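Local atomic coordinates of TipC2 (Streptococcus intermedius B196, PDB entry 6DHX), a protein that probably acts as an immunity protein (antitoxin) that neutralises an antibacterial toxin exported through the type VII secretion system. Residues N88-Y93 / N108-Q113; K96-N101 / V121-E126; D114-K119 / T187-W192. All blocks are in the same frame, centred on the assembly; numbering follows the deposited sequence.

Interaction 1. Residues N88-Y93 / N108-Q113; sequences NNILIY and NKYTRQ. With SO4 (sulfate ion), chain D.
Ile90 and Tyr110 pair near the open end of the antiparallel hairpin 89-99/102-111, where 89-93 and 108-111 run 168° apart and exchange backbone hydrogen bonds through Ile90 with Tyr110 and Ile92 with Asn108. On the face carrying these residues the packing is tight. The CD1 methyl of Ile90 lies 3.8 Å from CD2 of the Tyr110 ring, meeting it obliquely, an apolar contact suited to a buried isoleucine. Asn108 uses both its backbone N and its amide ND2 on one acceptor, Ile92 O, ND2 at 3.0 Å. The two donors reach that oxygen from opposite faces of its carbonyl plane, ND2 43° above it, so Ile92 O is gripped by two N-H groups of one residue and the buried amide ND2 finds a partner. On the face of Asn89 and Leu91, the extended Lys109 chain slides past the Asn89 amide, CE 3.4 Å from ND2, while ND2 itself is hydrogen-bonded to Asn87 O.

Toward solvent the strands give way to polar chemistry. Asn88 O still accepts from Arg112 N, and both ends of its side-chain amide are used: OD1 takes a bond from Gln113 NE2 (2.9 Å) on an in-plane lone pair, the two amides nearly coplanar, and ND2 donates to a sulfate oxygen, O1, at 2.7 Å. Arg112, bent at chi2 and chi3, turns its guanidinium to the same ion, NE to O1 and NH2 to O4, the latter bond almost straight at 175°. The sulfate probably came from the crystallisation liquor. Water 1 joins Asn88 O to Gln113 N.

Helix 21-32 covers the Ile90 and Ile92 face through Phe22 and Tyr26, and its Asp23 binds Tyr110 OH and Arg112; helix 151-173 packs on Ile92 and Asn108, and strand 74-82 flanks 89-93.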
loop_
_atom_site.group_PDB
_atom_site.type_symbol
_atom_site.label_atom_id
_atom_site.label_comp_id
_atom_site.label_asym_id
_atom_site.label_seq_id
_atom_site.Cartn_x
_atom_site.Cartn_y
_atom_site.Cartn_z
ATOM N N ASN A 88 -7.561 -9.289 -8.891
ATOM C CA ASN A 88 -8.018 -8.042 -8.313
ATOM C C ASN A 88 -7.487 -7.908 -6.884
ATOM O O ASN A 88 -7.167 -8.897 -6.236
ATOM C CB ASN A 88 -9.540 -7.972 -8.364
ATOM C CG ASN A 88 -10.222 -9.131 -7.609
ATOM O OD1 ASN A 88 -9.820 -10.297 -7.708
ATOM N ND2 ASN A 88 -11.293 -8.800 -6.875
ATOM N N ASN A 89 -7.310 -6.667 -6.424
ATOM C CA ASN A 89 -6.418 -6.481 -5.276
ATOM C C ASN A 89 -6.546 -5.056 -4.743
ATOM O O ASN A 89 -7.090 -4.171 -5.402
ATOM C CB ASN A 89 -4.935 -6.775 -5.659
ATOM C CG ASN A 89 -4.343 -5.747 -6.647
ATOM O OD1 ASN A 89 -3.875 -4.685 -6.228
ATOM N ND2 ASN A 89 -4.359 -6.076 -7.972
ATOM N N ILE A 90 -6.027 -4.856 -3.527
ATOM C CA ILE A 90 -5.666 -3.531 -3.021
ATOM C C ILE A 90 -4.161 -3.515 -2.905
ATOM O O ILE A 90 -3.551 -4.517 -2.503
ATOM C CB ILE A 90 -6.236 -3.239 -1.627
ATOM C CG1 ILE A 90 -7.671 -3.595 -1.498
ATOM C CG2 ILE A 90 -5.890 -1.859 -1.160
ATOM C CD1 ILE A 90 -7.738 -4.509 -0.292
ATOM N N LEU A 91 -3.557 -2.387 -3.245
ATOM C CA LEU A 91 -2.103 -2.230 -3.124
ATOM C C LEU A 91 -1.866 -1.033 -2.220
ATOM O O LEU A 91 -2.302 0.078 -2.549
ATOM C CB LEU A 91 -1.470 -1.992 -4.488
ATOM C CG LEU A 91 -0.027 -1.471 -4.364
ATOM C CD1 LEU A 91 0.908 -2.637 -3.879
ATOM C CD2 LEU A 91 0.410 -0.955 -5.700
ATOM N N ILE A 92 -1.193 -1.255 -1.085
ATOM C CA ILE A 92 -0.757 -0.184 -0.191
ATOM C C ILE A 92 0.749 -0.071 -0.385
ATOM O O ILE A 92 1.460 -1.058 -0.209
ATOM C CB ILE A 92 -1.084 -0.510 1.278
ATOM C CG1 ILE A 92 -2.610 -0.660 1.462
ATOM C CG2 ILE A 92 -0.429 0.541 2.235
ATOM C CD1 ILE A 92 -2.955 -1.418 2.776
ATOM N N TYR A 93 1.248 1.105 -0.745
ATOM C CA TYR A 93 2.690 1.224 -0.871
ATOM C C TYR A 93 3.161 2.565 -0.342
ATOM O O TYR A 93 2.400 3.527 -0.197
ATOM C CB TYR A 93 3.179 1.004 -2.316
ATOM C CG TYR A 93 2.818 2.063 -3.330
ATOM C CD1 TYR A 93 1.584 2.048 -3.978
ATOM C CD2 TYR A 93 3.747 3.057 -3.666
ATOM C CE1 TYR A 93 1.266 3.031 -4.940
ATOM C CE2 TYR A 93 3.449 4.026 -4.598
ATOM C CZ TYR A 93 2.209 4.020 -5.239
ATOM O OH TYR A 93 1.921 4.993 -6.202
ATOM N N ASN A 108 2.825 -3.517 -0.835
ATOM C CA ASN A 108 2.097 -4.478 -0.008
ATOM C C ASN A 108 0.789 -4.747 -0.713
ATOM O O ASN A 108 -0.122 -3.909 -0.656
ATOM C CB ASN A 108 1.851 -3.932 1.385
ATOM C CG ASN A 108 3.135 -3.364 1.991
ATOM O OD1 ASN A 108 3.983 -4.149 2.436
ATOM N ND2 ASN A 108 3.307 -2.025 1.967
ATOM N N LYS A 109 0.732 -5.873 -1.409
ATOM C CA LYS A 109 -0.370 -6.134 -2.326
ATOM C C LYS A 109 -1.241 -7.248 -1.757
ATOM O O LYS A 109 -0.758 -8.360 -1.574
ATOM C CB LYS A 109 0.171 -6.532 -3.697
ATOM C CG LYS A 109 -0.974 -6.748 -4.706
ATOM C CD LYS A 109 -0.356 -6.829 -6.114
ATOM C CE LYS A 109 -1.291 -7.386 -7.183
ATOM N NZ LYS A 109 -0.642 -7.576 -8.578
ATOM N N TYR A 110 -2.523 -6.952 -1.525
ATOM C CA TYR A 110 -3.455 -7.953 -1.036
ATOM C C TYR A 110 -4.306 -8.437 -2.205
ATOM O O TYR A 110 -5.086 -7.658 -2.773
ATOM C CB TYR A 110 -4.330 -7.375 0.066
ATOM C CG TYR A 110 -5.426 -8.339 0.445
ATOM C CD1 TYR A 110 -5.135 -9.428 1.279
ATOM C CD2 TYR A 110 -6.725 -8.173 -0.035
ATOM C CE1 TYR A 110 -6.122 -10.309 1.636
ATOM C CE2 TYR A 110 -7.746 -9.054 0.324
ATOM C CZ TYR A 110 -7.424 -10.122 1.170
ATOM O OH TYR A 110 -8.365 -11.050 1.578
ATOM N N THR A 111 -4.162 -9.730 -2.560
ATOM C CA THR A 111 -4.858 -10.311 -3.694
ATOM C C THR A 111 -6.124 -10.984 -3.168
ATOM O O THR A 111 -6.064 -11.781 -2.227
ATOM C CB THR A 111 -3.970 -11.293 -4.472
ATOM O OG1 THR A 111 -3.099 -12.052 -3.585
ATOM C CG2 THR A 111 -3.066 -10.469 -5.424
ATOM N N ARG A 112 -7.263 -10.585 -3.726
ATOM C CA ARG A 112 -8.565 -11.039 -3.232
ATOM C C ARG A 112 -8.761 -12.529 -3.421
ATOM O O ARG A 112 -9.359 -13.194 -2.564
ATOM C CB ARG A 112 -9.688 -10.292 -3.977
ATOM C CG ARG A 112 -9.810 -8.840 -3.452
ATOM C CD ARG A 112 -10.736 -8.805 -2.231
ATOM N NE ARG A 112 -12.136 -9.075 -2.577
ATOM C CZ ARG A 112 -13.118 -9.134 -1.683
ATOM N NH1 ARG A 112 -12.824 -8.996 -0.378
ATOM N NH2 ARG A 112 -14.407 -9.318 -2.120
ATOM N N GLN A 113 -8.327 -13.065 -4.553
ATOM C CA GLN A 113 -8.733 -14.426 -4.894
ATOM C C GLN A 113 -8.055 -15.501 -4.042
ATOM O O GLN A 113 -8.592 -16.612 -3.974
ATOM C CB GLN A 113 -8.517 -14.743 -6.381
ATOM C CG GLN A 113 -9.379 -13.810 -7.321
ATOM C CD GLN A 113 -10.836 -13.712 -6.866
ATOM O OE1 GLN A 113 -11.501 -14.715 -6.712
ATOM N NE2 GLN A 113 -11.295 -12.511 -6.588
HETATM S S SO4 D . -14.252 -10.489 -5.503
HETATM O O1 SO4 D . -12.875 -10.212 -5.139
HETATM O O2 SO4 D . -14.655 -11.795 -5.044
HETATM O O3 SO4 D . -14.362 -10.366 -6.947
HETATM O O4 SO4 D . -15.090 -9.574 -4.816
HETATM O O HOH W 1 -6.841 -11.677 -6.695
#

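Interaction 2. Residues K96-N101 / V121-E126; sequences KEIGPN and VKIALE
Asn101 and Glu126 carry most of this small contact, beginning with one backbone hydrogen bond. Glu126 N donates to Asn101 O at 2.8 Å, almost straight at the hydrogen (176°), yet the donor stands 37° above the carbonyl plane. The same oxygen also receives the CA-H of Leu125, with CA 3.5 Å away.

Van der Waals contact follows from this bond. Asn101 CB rests 3.4 Å from Glu126 O, while Glu126, its CG anti to the carbonyl carbon and its chain extended beyond, brings OE1 to 3.5 Å from Asn101 CA. The amide and carboxylate planes are steeply turned, 75° apart. The carboxylate finds its charge partner in Arg103, which forms a salt bridge with OE2, suiting an acid at a partly exposed position.

Apolar contact is limited to two methyls: CD1 of Ile98 and CD1 of Ile123 meet at 4.2 Å, their side chains crossing at about a right angle, branched residues bridging strands whose backbones are well apart here.

Asn101 sits in the 100-101 turn of hairpin 89-99/102-111 and reaches over to 116-127, the third strand of an antiparallel meander; Ile98 and Gly99, facing Val102, form a classic beta bulge beside that turn.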
loop_
_atom_site.group_PDB
_atom_site.type_symbol
_atom_site.label_atom_id
_atom_site.label_comp_id
_atom_site.label_asym_id
_atom_site.label_seq_id
_atom_site.Cartn_x
_atom_site.Cartn_y
_atom_site.Cartn_z
ATOM N N LYS A 96 10.373 6.077 0.710
ATOM C CA LYS A 96 11.208 6.805 1.652
ATOM C C LYS A 96 12.561 7.036 1.011
ATOM O O LYS A 96 13.122 6.140 0.361
ATOM C CB LYS A 96 11.380 6.018 2.958
ATOM C CG LYS A 96 12.000 6.817 4.107
ATOM C CD LYS A 96 12.283 5.919 5.298
ATOM C CE LYS A 96 13.740 5.477 5.307
ATOM N NZ LYS A 96 14.686 6.632 5.364
ATOM N N GLU A 97 13.097 8.232 1.181
ATOM C CA GLU A 97 14.443 8.450 0.684
ATOM C C GLU A 97 15.429 7.684 1.573
ATOM O O GLU A 97 15.294 7.687 2.801
ATOM C CB GLU A 97 14.760 9.946 0.655
ATOM C CG GLU A 97 16.034 10.250 -0.116
ATOM C CD GLU A 97 16.594 11.639 0.176
ATOM O OE1 GLU A 97 16.183 12.251 1.193
ATOM O OE2 GLU A 97 17.458 12.103 -0.607
ATOM N N ILE A 98 16.386 6.981 0.963
ATOM C CA ILE A 98 17.406 6.256 1.726
ATOM C C ILE A 98 18.811 6.733 1.445
ATOM O O ILE A 98 19.725 6.432 2.235
ATOM C CB ILE A 98 17.310 4.732 1.506
ATOM C CG1 ILE A 98 17.662 4.361 0.060
ATOM C CG2 ILE A 98 15.907 4.251 1.879
ATOM C CD1 ILE A 98 17.792 2.873 -0.130
ATOM N N GLY A 99 19.019 7.490 0.382
ATOM C CA GLY A 99 20.298 8.079 0.105
ATOM C C GLY A 99 20.102 9.112 -0.974
ATOM O O GLY A 99 18.980 9.330 -1.439
ATOM N N PRO A 100 21.183 9.747 -1.432
ATOM C CA PRO A 100 21.017 10.808 -2.437
ATOM C C PRO A 100 20.525 10.204 -3.745
ATOM O O PRO A 100 21.146 9.291 -4.291
ATOM C CB PRO A 100 22.425 11.404 -2.563
ATOM C CG PRO A 100 23.347 10.281 -2.213
ATOM C CD PRO A 100 22.599 9.391 -1.218
ATOM N N ASN A 101 19.364 10.676 -4.202
ATOM C CA ASN A 101 18.730 10.223 -5.447
ATOM C C ASN A 101 18.285 8.759 -5.395
ATOM O O ASN A 101 18.142 8.114 -6.431
ATOM C CB ASN A 101 19.651 10.450 -6.648
ATOM C CG ASN A 101 20.099 11.891 -6.762
ATOM O OD1 ASN A 101 19.283 12.786 -6.985
ATOM N ND2 ASN A 101 21.398 12.128 -6.605
ATOM N N VAL A 121 9.837 -5.316 -1.788
ATOM C CA VAL A 121 10.692 -4.128 -1.723
ATOM C C VAL A 121 11.233 -3.819 -3.110
ATOM O O VAL A 121 11.754 -4.718 -3.798
ATOM C CB VAL A 121 11.896 -4.324 -0.783
ATOM C CG1 VAL A 121 12.499 -3.009 -0.528
ATOM C CG2 VAL A 121 11.510 -4.947 0.481
ATOM N N LYS A 122 11.177 -2.550 -3.487
ATOM C CA LYS A 122 11.702 -2.058 -4.749
ATOM C C LYS A 122 12.554 -0.822 -4.478
ATOM O O LYS A 122 12.544 -0.249 -3.376
ATOM C CB LYS A 122 10.547 -1.707 -5.713
ATOM C CG LYS A 122 9.606 -2.874 -6.066
ATOM C CD LYS A 122 8.462 -2.353 -6.959
ATOM C CE LYS A 122 7.338 -3.388 -7.193
ATOM N NZ LYS A 122 7.617 -4.652 -6.499
ATOM N N ILE A 123 13.282 -0.391 -5.504
ATOM C CA ILE A 123 14.134 0.779 -5.437
ATOM C C ILE A 123 13.711 1.746 -6.536
ATOM O O ILE A 123 13.326 1.325 -7.630
ATOM C CB ILE A 123 15.627 0.383 -5.594
ATOM C CG1 ILE A 123 16.077 -0.452 -4.381
ATOM C CG2 ILE A 123 16.473 1.583 -5.797
ATOM C CD1 ILE A 123 16.202 0.378 -3.063
ATOM N N ALA A 124 13.757 3.040 -6.239
ATOM C CA ALA A 124 13.636 4.086 -7.251
ATOM C C ALA A 124 14.921 4.902 -7.289
ATOM O O ALA A 124 15.400 5.356 -6.243
ATOM C CB ALA A 124 12.436 5.008 -6.956
ATOM N N LEU A 125 15.483 5.069 -8.490
ATOM C CA LEU A 125 16.639 5.930 -8.722
ATOM C C LEU A 125 16.173 7.222 -9.360
ATOM O O LEU A 125 15.490 7.194 -10.386
ATOM C CB LEU A 125 17.657 5.262 -9.640
ATOM C CG LEU A 125 18.227 3.939 -9.174
ATOM C CD1 LEU A 125 19.351 3.513 -10.135
ATOM C CD2 LEU A 125 18.735 4.082 -7.752
ATOM N N GLU A 126 16.536 8.348 -8.761
ATOM C CA GLU A 126 16.105 9.637 -9.281
ATOM C C GLU A 126 17.193 10.183 -10.186
ATOM O O GLU A 126 18.301 10.472 -9.722
ATOM C CB GLU A 126 15.824 10.619 -8.157
ATOM C CG GLU A 126 14.814 10.128 -7.169
ATOM C CD GLU A 126 14.824 10.989 -5.922
ATOM O OE1 GLU A 126 15.667 11.910 -5.856
ATOM O OE2 GLU A 126 13.992 10.749 -5.024
#

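Interaction 3. Residues D114-K119 / T187-W192; sequences DRTLTK and TVKMQW
Lys119 runs alongside Met190, a selenomethionine, and touches Val188 and Trp192. CB meets the Trp192 ring obliquely, 3.7 Å from CH2. CG, anti to the carbonyl carbon (chi1 -62°), packs on Asn108 OD1 of the adjoining strand. The chain then bends at chi3; CD lies against Val188 CG1 at 3.9 Å and also nears the Met190 methyl. CE touches that methyl and Trp192 CZ2. At the tip, NZ comes very close to Met190 CE (3.1 Å), so the placement of that methyl is doubtful, while a cation-pi contact with Tyr158 probably helps to offset the amine's charge. A lysine suits this buried place because its long methylene chain packs like a hydrocarbon. Met190 in turn sets CG over the centre of one Trp192 face, 3.3 Å above the plane.

The backbones form a parallel pair, 14° apart, joined by five hydrogen bonds from Thr187 N to Arg115 O through to Gln191 N to Lys119 O. On the opposite face, Thr116 and Thr187 lie side by side, and the extended Lys189 chain crosses Thr116 CG2 obliquely, with CD 4.1 Å away. Thr116 OG1 donates to Asp114 O from well above its carbonyl plane, and water 3 joins this hydroxyl to Lys189 NZ; Thr187 and Lys189 are exposed, which suits a hydroxyl and an amine. Arg115 and Thr116 form a G1 bulge facing Thr111.

Strand 187-190 thus adds to the sheet beside 116-127, whose other flank pairs with 102-111, while helix 151-173 packs on the Leu117 and Trp192 face, its Asp155 accepting from Trp192 NE1.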
loop_
_atom_site.group_PDB
_atom_site.type_symbol
_atom_site.label_atom_id
_atom_site.label_comp_id
_atom_site.label_asym_id
_atom_site.label_seq_id
_atom_site.Cartn_x
_atom_site.Cartn_y
_atom_site.Cartn_z
ATOM N N ASP A 114 -6.939 -15.197 -3.375
ATOM C CA ASP A 114 -6.259 -16.169 -2.531
ATOM C C ASP A 114 -6.044 -15.597 -1.136
ATOM O O ASP A 114 -5.265 -16.172 -0.341
ATOM C CB ASP A 114 -4.938 -16.614 -3.175
ATOM C CG ASP A 114 -3.987 -15.446 -3.422
ATOM O OD1 ASP A 114 -4.309 -14.304 -3.026
ATOM O OD2 ASP A 114 -2.910 -15.691 -4.012
ATOM N N ARG A 115 -6.735 -14.488 -0.814
ATOM C CA ARG A 115 -6.656 -13.818 0.485
ATOM C C ARG A 115 -5.218 -13.743 0.984
ATOM O O ARG A 115 -4.886 -14.198 2.078
ATOM C CB ARG A 115 -7.564 -14.529 1.511
ATOM C CG ARG A 115 -9.073 -14.341 1.141
ATOM C CD ARG A 115 -10.055 -14.780 2.267
ATOM N NE ARG A 115 -11.449 -15.070 1.752
ATOM C CZ ARG A 115 -12.384 -14.149 1.465
ATOM N NH1 ARG A 115 -13.578 -14.534 1.033
ATOM N NH2 ARG A 115 -12.152 -12.838 1.592
ATOM N N THR A 116 -4.336 -13.213 0.141
ATOM C CA THR A 116 -2.908 -13.224 0.460
ATOM C C THR A 116 -2.379 -11.801 0.414
ATOM O O THR A 116 -2.669 -11.065 -0.537
ATOM C CB THR A 116 -2.143 -14.117 -0.541
ATOM O OG1 THR A 116 -2.552 -15.493 -0.380
ATOM C CG2 THR A 116 -0.611 -14.036 -0.276
ATOM N N LEU A 117 -1.643 -11.392 1.468
ATOM C CA LEU A 117 -0.914 -10.132 1.487
ATOM C C LEU A 117 0.557 -10.442 1.184
ATOM O O LEU A 117 1.200 -11.163 1.948
ATOM C CB LEU A 117 -1.025 -9.493 2.859
ATOM C CG LEU A 117 -0.219 -8.213 3.015
ATOM C CD1 LEU A 117 -0.901 -7.047 2.221
ATOM C CD2 LEU A 117 -0.140 -7.847 4.476
ATOM N N THR A 118 1.086 -9.870 0.118
ATOM C CA THR A 118 2.476 -10.071 -0.302
ATOM C C THR A 118 3.222 -8.758 -0.123
ATOM O O THR A 118 2.852 -7.741 -0.723
ATOM C CB THR A 118 2.520 -10.564 -1.753
ATOM O OG1 THR A 118 1.771 -11.789 -1.870
ATOM C CG2 THR A 118 3.957 -10.832 -2.223
ATOM N N LYS A 119 4.275 -8.771 0.715
ATOM C CA LYS A 119 5.046 -7.578 1.032
ATOM C C LYS A 119 6.341 -7.699 0.247
ATOM O O LYS A 119 6.971 -8.764 0.266
ATOM C CB LYS A 119 5.324 -7.471 2.541
ATOM C CG LYS A 119 4.042 -7.360 3.377
ATOM C CD LYS A 119 4.039 -7.875 4.830
ATOM C CE LYS A 119 4.923 -7.113 5.751
ATOM N NZ LYS A 119 4.748 -7.643 7.151
ATOM N N THR A 187 -3.253 -14.821 4.485
ATOM C CA THR A 187 -1.930 -15.417 4.344
ATOM C C THR A 187 -0.947 -14.284 4.086
ATOM O O THR A 187 -1.172 -13.462 3.196
ATOM C CB THR A 187 -1.905 -16.437 3.208
ATOM O OG1 THR A 187 -2.750 -17.575 3.538
ATOM C CG2 THR A 187 -0.443 -16.933 2.994
ATOM N N VAL A 188 0.124 -14.189 4.885
ATOM C CA VAL A 188 1.057 -13.063 4.741
ATOM C C VAL A 188 2.393 -13.607 4.250
ATOM O O VAL A 188 2.957 -14.541 4.851
ATOM C CB VAL A 188 1.217 -12.265 6.049
ATOM C CG1 VAL A 188 2.301 -11.166 5.871
ATOM C CG2 VAL A 188 -0.075 -11.601 6.423
ATOM N N LYS A 189 2.868 -13.074 3.128
ATOM C CA LYS A 189 4.137 -13.505 2.534
ATOM C C LYS A 189 5.052 -12.295 2.455
ATOM O O LYS A 189 4.668 -11.265 1.915
ATOM C CB LYS A 189 3.927 -14.102 1.152
ATOM C CG LYS A 189 3.055 -15.340 1.182
ATOM C CD LYS A 189 2.945 -15.995 -0.185
ATOM C CE LYS A 189 2.013 -17.208 -0.127
ATOM N NZ LYS A 189 1.775 -17.789 -1.479
HETATM N N MSE A 190 6.259 -12.419 2.993
HETATM C CA MSE A 190 7.130 -11.262 3.095
HETATM C C MSE A 190 8.418 -11.575 2.374
HETATM O O MSE A 190 9.067 -12.570 2.694
HETATM C CB MSE A 190 7.358 -10.946 4.569
HETATM C CG MSE A 190 8.396 -9.924 4.920
HETATM SE SE MSE A 190 8.013 -9.443 6.808
HETATM C CE MSE A 190 6.398 -10.294 6.952
ATOM N N GLN A 191 8.741 -10.752 1.369
ATOM C CA GLN A 191 9.919 -11.009 0.541
ATOM C C GLN A 191 11.197 -11.070 1.376
ATOM O O GLN A 191 12.096 -11.883 1.104
ATOM C CB GLN A 191 10.043 -9.921 -0.528
ATOM C CG GLN A 191 11.195 -10.157 -1.523
ATOM C CD GLN A 191 11.379 -9.004 -2.508
ATOM O OE1 GLN A 191 10.814 -7.907 -2.342
ATOM N NE2 GLN A 191 12.201 -9.237 -3.521
ATOM N N TRP A 192 11.306 -10.220 2.387
ATOM C CA TRP A 192 12.545 -10.086 3.138
ATOM C C TRP A 192 12.605 -10.986 4.375
ATOM O O TRP A 192 13.450 -10.763 5.251
ATOM C CB TRP A 192 12.739 -8.621 3.540
ATOM C CG TRP A 192 11.658 -8.040 4.430
ATOM C CD1 TRP A 192 11.577 -8.119 5.785
ATOM C CD2 TRP A 192 10.542 -7.232 4.009
ATOM N NE1 TRP A 192 10.470 -7.415 6.242
ATOM C CE2 TRP A 192 9.820 -6.872 5.167
ATOM C CE3 TRP A 192 10.081 -6.794 2.767
ATOM C CZ2 TRP A 192 8.674 -6.058 5.125
ATOM C CZ3 TRP A 192 8.924 -6.005 2.723
ATOM C CH2 TRP A 192 8.240 -5.644 3.890
HETATM O O HOH W 2 -5.048 -17.418 2.178
HETATM O O HOH W 3 -1.233 -17.684 -1.218
#

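The three contacts belong to one sheet. Interaction 1 joins antiparallel strands nearest the chain centre, and interaction 3 adds a parallel strand about 9 Å away between centres; they are joined, since Thr111 N and Lys109 N probably bond to Thr116 O and Thr118 O. Interaction 2 is the more peripheral contact, its centre about 17 Å from the chain centre; it shares 89-99 with interaction 1 and 116-127 with interaction 3, but rests on one backbone bond. The helix-covered face mixes Ile90, Ile92 and Leu117 with polar Asn108, Tyr110 and Lys119, buried but given partners, whereas sulfate with Arg112, and Lys189 with its water, mark outer parts. Gln191 OE1 probably bonds Val121 N, linking interactions 2 and 3.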